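Trypsin-resistant surface T6 protein (Streptococcus pyogenes serotype M6, PDB 4P0D) forms the backbone (shaft) subunit of the surface pilus, the T6 antigen, and is probably linked into the fibre and anchored to the cell wall by sortases. Local coordinates at residues L209-K214 with T231-A236; N241-S246 with P257-K262. The protein carries 1 engineered substitution. One frame throughout, in Å; residues are numbered along the deposited sequence.

Contact 1 of 2, residues L209-K214 with T231-A236; sequences LTVEWK and TKIGIA
Ile-233 lays its CG2 methyl over one face of the Trp-213 indole, 4.2 Å from CG2 to the centroid of the six-membered ring and 14° off the ring normal, a CH-pi contact made toward the rim. Its other branch reaches the base of the same side chain: CG1 sits between the backbone N and the carbonyl carbon (chi1 63°), which carries CD1 to 3.9 Å from CB of Trp-213. The same CD1 also meets CG1 of Val-211 at 4.2 Å, the valine and isoleucine lying alongside and pointing opposite ways, so one beta-branched residue fills the angle between an aromatic plate and a valine. This is face-to-face packing of strands 202-213 and 231-238 in the Ig-like Cna-B-type domain; segments 209-213 and 231-236 run roughly antiparallel (147°) with axes 10.1 Å apart, a gap for side chains rather than backbone bonds. Behind the indole, CG of Lys-214 covers the second face 3.6 Å above its plane, and NE1 is satisfied by the carbonyl of Leu-252; tryptophan thus offers two broad apolar faces and one bonded edge. Farther along, Leu-209 extends CD2 to CB of Ala-236 (3.8 Å), the long side chain making up for the short one.

Contact 2 of 2, residues N241-S246 with P257-K262; sequences NGFNLS and PNISYK
Phe-243 drives the edge of its ring into the face of Tyr-261, a T-shaped pair with centroids 5.0 Å apart and planes at 70°. The leading atom is CE1 of Phe-243, 3.6 Å from CE1 of Tyr-261 and displaced from the middle of the tyrosine ring toward its rim. CG of Phe-243 stands between the backbone N and the carbonyl carbon (chi1 70°), which brings the ring edge to Tyr-261. Phenylalanine suits this buried position; tyrosine gives the same kind of aromatic face but carries a hydroxyl, which hydrogen-bonds to the carboxylate of Asp-196 and so helps fix where the ring lies. CZ of Phe-243 also lies 4.3 Å from CG2 of Ile-259, whose other branch points elsewhere: its CD1 meets CD1 of Leu-245 tip to tip at 4.0 Å. An extended leucine and a beta-branched isoleucine can span the distance between segments 242-246 and 258-262, whose axes stand 10.0 Å apart. Leu-209 and Val-211 cover Ile-259 and Leu-245 respectively. Nearly antiparallel strands (162° between these segments) whose apolar side chains meet in the space between, without backbone pairing across it, are characteristic of the interior of an Ig-like beta-sandwich.

In the fold
Both contacts belong to the central Cna-B-like domain of the pilin, with centres about 10 Å apart, and they come in series along the chain: both segments of contact 1 precede those of contact 2. On one side, strand 202-213 pairs antiparallel with strand 258-265; on the other, strands 231-238 and 242-247, consecutive in sequence, pair likewise. Each contact therefore joins one member of each strand pair across the same apolar interior. Within the first pair, Thr-210 N probably bonds to Ser-260 O, and Glu-212 OE1 probably bonds to Asn-258 ND2 at 2.6 Å. The two contacts thus form one continuous core within this module of the three-domain shaft subunit.

Contact 1 of 2, residues L209-K214 with T231-A236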
loop_
_atom_site.group_PDB
_atom_site.type_symbol
_atom_site.label_atom_id
_atom_site.label_comp_id
_atom_site.label_asym_id
_atom_site.label_seq_id
_atom_site.Cartn_x
_atom_site.Cartn_y
_atom_site.Cartn_z
ATOM N N LEU A 209 -5.144 5.671 -13.298
ATOM C CA LEU A 209 -5.434 4.355 -12.712
ATOM C C LEU A 209 -5.837 3.365 -13.788
ATOM O O LEU A 209 -6.746 3.620 -14.579
ATOM C CB LEU A 209 -6.544 4.464 -11.650
ATOM C CG LEU A 209 -6.947 3.215 -10.856
ATOM C CD1 LEU A 209 -5.808 2.742 -9.956
ATOM C CD2 LEU A 209 -8.200 3.497 -10.017
ATOM N N THR A 210 -5.144 2.238 -13.835
ATOM C CA THR A 210 -5.485 1.199 -14.774
ATOM C C THR A 210 -5.610 -0.119 -14.053
ATOM O O THR A 210 -5.043 -0.332 -12.984
ATOM C CB THR A 210 -4.440 1.080 -15.904
ATOM O OG1 THR A 210 -3.260 0.456 -15.390
ATOM C CG2 THR A 210 -4.080 2.433 -16.455
ATOM N N VAL A 211 -6.376 -1.014 -14.641
ATOM C CA VAL A 211 -6.599 -2.322 -14.072
ATOM C C VAL A 211 -6.493 -3.309 -15.231
ATOM O O VAL A 211 -7.143 -3.117 -16.259
ATOM C CB VAL A 211 -8.002 -2.403 -13.411
ATOM C CG1 VAL A 211 -8.333 -3.816 -13.018
ATOM C CG2 VAL A 211 -8.110 -1.487 -12.205
ATOM N N GLU A 212 -5.642 -4.324 -15.093
ATOM C CA GLU A 212 -5.577 -5.437 -16.035
ATOM C C GLU A 212 -6.116 -6.659 -15.308
ATOM O O GLU A 212 -5.867 -6.848 -14.123
ATOM C CB GLU A 212 -4.139 -5.677 -16.537
ATOM C CG GLU A 212 -3.894 -6.985 -17.309
ATOM C CD GLU A 212 -3.301 -8.110 -16.454
ATOM O OE1 GLU A 212 -2.204 -7.876 -15.886
ATOM O OE2 GLU A 212 -3.904 -9.228 -16.354
ATOM N N TRP A 213 -6.879 -7.467 -16.021
ATOM C CA TRP A 213 -7.451 -8.699 -15.475
ATOM C C TRP A 213 -7.589 -9.681 -16.638
ATOM O O TRP A 213 -8.084 -9.324 -17.709
ATOM C CB TRP A 213 -8.808 -8.415 -14.837
ATOM C CG TRP A 213 -9.527 -9.646 -14.322
ATOM C CD1 TRP A 213 -9.219 -10.389 -13.226
ATOM C CD2 TRP A 213 -10.677 -10.242 -14.899
ATOM N NE1 TRP A 213 -10.109 -11.428 -13.088
ATOM C CE2 TRP A 213 -11.028 -11.349 -14.099
ATOM C CE3 TRP A 213 -11.467 -9.933 -16.002
ATOM C CZ2 TRP A 213 -12.126 -12.158 -14.385
ATOM C CZ3 TRP A 213 -12.544 -10.737 -16.288
ATOM C CH2 TRP A 213 -12.868 -11.833 -15.480
ATOM N N LYS A 214 -7.115 -10.902 -16.421
ATOM C CA LYS A 214 -7.064 -11.931 -17.467
ATOM C C LYS A 214 -6.349 -11.463 -18.737
ATOM O O LYS A 214 -6.729 -11.842 -19.832
ATOM C CB LYS A 214 -8.482 -12.416 -17.806
ATOM C CG LYS A 214 -9.129 -13.201 -16.675
ATOM C CD LYS A 214 -10.145 -14.216 -17.180
ATOM C CE LYS A 214 -11.183 -13.570 -18.080
ATOM N NZ LYS A 214 -12.452 -14.344 -18.081
ATOM N N THR A 231 -18.197 -7.004 -18.453
ATOM C CA THR A 231 -18.403 -7.388 -17.071
ATOM C C THR A 231 -17.847 -6.312 -16.170
ATOM O O THR A 231 -16.733 -5.844 -16.365
ATOM C CB THR A 231 -17.677 -8.705 -16.758
ATOM O OG1 THR A 231 -18.207 -9.738 -17.584
ATOM C CG2 THR A 231 -17.831 -9.101 -15.295
ATOM N N LYS A 232 -18.618 -5.927 -15.176
ATOM C CA LYS A 232 -18.117 -5.034 -14.140
ATOM C C LYS A 232 -17.402 -5.857 -13.059
ATOM O O LYS A 232 -18.036 -6.630 -12.337
ATOM C CB LYS A 232 -19.281 -4.264 -13.532
ATOM C CG LYS A 232 -18.853 -3.177 -12.573
ATOM C CD LYS A 232 -19.963 -2.824 -11.598
ATOM C CE LYS A 232 -20.825 -1.704 -12.115
ATOM N NZ LYS A 232 -21.812 -1.306 -11.063
ATOM N N ILE A 233 -16.088 -5.700 -12.936
ATOM C CA ILE A 233 -15.348 -6.478 -11.942
ATOM C C ILE A 233 -15.074 -5.690 -10.665
ATOM O O ILE A 233 -14.561 -6.237 -9.687
ATOM C CB ILE A 233 -14.012 -7.035 -12.481
ATOM C CG1 ILE A 233 -13.040 -5.915 -12.871
ATOM C CG2 ILE A 233 -14.279 -7.960 -13.657
ATOM C CD1 ILE A 233 -11.628 -6.393 -13.130
ATOM N N GLY A 234 -15.380 -4.404 -10.678
ATOM C CA GLY A 234 -15.178 -3.584 -9.514
ATOM C C GLY A 234 -15.578 -2.144 -9.769
ATOM O O GLY A 234 -16.087 -1.810 -10.836
ATOM N N ILE A 235 -15.340 -1.304 -8.774
ATOM C CA ILE A 235 -15.634 0.126 -8.848
ATOM C C ILE A 235 -14.542 0.854 -8.077
ATOM O O ILE A 235 -14.167 0.450 -6.964
ATOM C CB ILE A 235 -16.990 0.484 -8.220
ATOM C CG1 ILE A 235 -18.124 -0.360 -8.812
ATOM C CG2 ILE A 235 -17.321 1.952 -8.441
ATOM C CD1 ILE A 235 -19.462 -0.023 -8.203
ATOM N N ALA A 236 -14.045 1.924 -8.687
ATOM C CA ALA A 236 -12.985 2.732 -8.151
ATOM C C ALA A 236 -13.486 4.124 -7.852
ATOM O O ALA A 236 -14.379 4.635 -8.563
ATOM C CB ALA A 236 -11.860 2.811 -9.164
#

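Contact 2 of 2, residues N241-S246 with P257-K262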
loop_
_atom_site.group_PDB
_atom_site.type_symbol
_atom_site.label_atom_id
_atom_site.label_comp_id
_atom_site.label_asym_id
_atom_site.label_seq_id
_atom_site.Cartn_x
_atom_site.Cartn_y
_atom_site.Cartn_z
ATOM N N ASN A 241 -5.554 11.681 -1.448
ATOM C CA ASN A 241 -4.469 11.650 -2.429
ATOM C C ASN A 241 -4.255 10.207 -2.866
ATOM O O ASN A 241 -3.146 9.665 -2.772
ATOM C CB ASN A 241 -3.208 12.228 -1.789
ATOM C CG ASN A 241 -2.128 12.571 -2.797
ATOM O OD1 ASN A 241 -2.390 12.828 -3.957
ATOM N ND2 ASN A 241 -0.902 12.602 -2.327
ATOM N N GLY A 242 -5.345 9.564 -3.299
ATOM C CA GLY A 242 -5.313 8.139 -3.603
ATOM C C GLY A 242 -6.680 7.647 -4.053
ATOM O O GLY A 242 -7.453 8.400 -4.654
ATOM N N PHE A 243 -6.974 6.388 -3.746
ATOM C CA PHE A 243 -8.173 5.735 -4.220
ATOM C C PHE A 243 -8.601 4.581 -3.325
ATOM O O PHE A 243 -7.795 4.013 -2.574
ATOM C CB PHE A 243 -7.954 5.187 -5.629
ATOM C CG PHE A 243 -7.007 4.021 -5.690
ATOM C CD1 PHE A 243 -5.628 4.229 -5.788
ATOM C CD2 PHE A 243 -7.485 2.708 -5.633
ATOM C CE1 PHE A 243 -4.755 3.157 -5.830
ATOM C CE2 PHE A 243 -6.607 1.640 -5.679
ATOM C CZ PHE A 243 -5.241 1.862 -5.770
ATOM N N ASN A 244 -9.876 4.237 -3.457
ATOM C CA ASN A 244 -10.414 2.962 -3.003
ATOM C C ASN A 244 -10.966 2.236 -4.218
ATOM O O ASN A 244 -11.517 2.863 -5.125
ATOM C CB ASN A 244 -11.505 3.149 -1.956
ATOM C CG ASN A 244 -10.983 3.775 -0.673
ATOM O OD1 ASN A 244 -9.934 3.406 -0.190
ATOM N ND2 ASN A 244 -11.704 4.744 -0.146
ATOM N N LEU A 245 -10.764 0.929 -4.255
ATOM C CA LEU A 245 -11.242 0.097 -5.346
ATOM C C LEU A 245 -11.789 -1.209 -4.742
ATOM O O LEU A 245 -11.043 -2.018 -4.182
ATOM C CB LEU A 245 -10.132 -0.169 -6.368
ATOM C CG LEU A 245 -10.575 -0.427 -7.812
ATOM C CD1 LEU A 245 -9.392 -0.671 -8.727
ATOM C CD2 LEU A 245 -11.536 -1.589 -7.876
ATOM N N SER A 246 -13.099 -1.391 -4.844
ATOM C CA SER A 246 -13.743 -2.578 -4.317
ATOM C C SER A 246 -14.031 -3.489 -5.486
ATOM O O SER A 246 -14.721 -3.083 -6.424
ATOM C CB SER A 246 -15.043 -2.220 -3.572
ATOM O OG SER A 246 -15.689 -3.386 -3.081
ATOM N N PRO A 257 -6.673 -9.225 -10.380
ATOM C CA PRO A 257 -6.385 -8.096 -11.249
ATOM C C PRO A 257 -5.041 -7.473 -10.880
ATOM O O PRO A 257 -4.562 -7.681 -9.769
ATOM C CB PRO A 257 -7.520 -7.128 -10.943
ATOM C CG PRO A 257 -7.846 -7.406 -9.519
ATOM C CD PRO A 257 -7.656 -8.882 -9.339
ATOM N N ASN A 258 -4.428 -6.764 -11.826
ATOM C CA ASN A 258 -3.179 -6.053 -11.607
ATOM C C ASN A 258 -3.483 -4.559 -11.775
ATOM O O ASN A 258 -4.114 -4.153 -12.755
ATOM C CB ASN A 258 -2.129 -6.548 -12.613
ATOM C CG ASN A 258 -1.755 -8.016 -12.381
ATOM O OD1 ASN A 258 -1.560 -8.454 -11.237
ATOM N ND2 ASN A 258 -1.693 -8.788 -13.455
ATOM N N ILE A 259 -3.098 -3.755 -10.778
ATOM C CA ILE A 259 -3.480 -2.358 -10.714
ATOM C C ILE A 259 -2.231 -1.500 -10.937
ATOM O O ILE A 259 -1.193 -1.766 -10.338
ATOM C CB ILE A 259 -4.114 -2.028 -9.333
ATOM C CG1 ILE A 259 -5.315 -2.944 -9.050
ATOM C CG2 ILE A 259 -4.535 -0.561 -9.224
ATOM C CD1 ILE A 259 -6.015 -2.617 -7.750
ATOM N N SER A 260 -2.343 -0.471 -11.769
ATOM C CA SER A 260 -1.268 0.485 -11.955
ATOM C C SER A 260 -1.770 1.912 -11.800
ATOM O O SER A 260 -2.948 2.199 -12.022
ATOM C CB SER A 260 -0.612 0.273 -13.321
ATOM O OG SER A 260 0.004 -0.984 -13.285
ATOM N N TYR A 261 -0.876 2.796 -11.380
ATOM C CA TYR A 261 -1.200 4.214 -11.261
ATOM C C TYR A 261 0.061 5.054 -11.127
ATOM O O TYR A 261 1.143 4.535 -10.877
ATOM C CB TYR A 261 -2.149 4.476 -10.096
ATOM C CG TYR A 261 -1.800 3.751 -8.821
ATOM C CD1 TYR A 261 -2.185 2.427 -8.613
ATOM C CD2 TYR A 261 -1.091 4.394 -7.807
ATOM C CE1 TYR A 261 -1.869 1.761 -7.431
ATOM C CE2 TYR A 261 -0.770 3.739 -6.632
ATOM C CZ TYR A 261 -1.165 2.440 -6.440
ATOM O OH TYR A 261 -0.843 1.818 -5.248
ATOM N N LYS A 262 -0.089 6.354 -11.311
ATOM C CA LYS A 262 1.048 7.247 -11.309
ATOM C C LYS A 262 0.868 8.362 -10.329
ATOM O O LYS A 262 -0.256 8.741 -10.028
ATOM C CB LYS A 262 1.204 7.854 -12.685
ATOM C CG LYS A 262 1.670 6.877 -13.741
ATOM C CD LYS A 262 1.684 7.633 -15.053
ATOM C CE LYS A 262 2.196 6.819 -16.209
ATOM N NZ LYS A 262 2.127 7.736 -17.397
#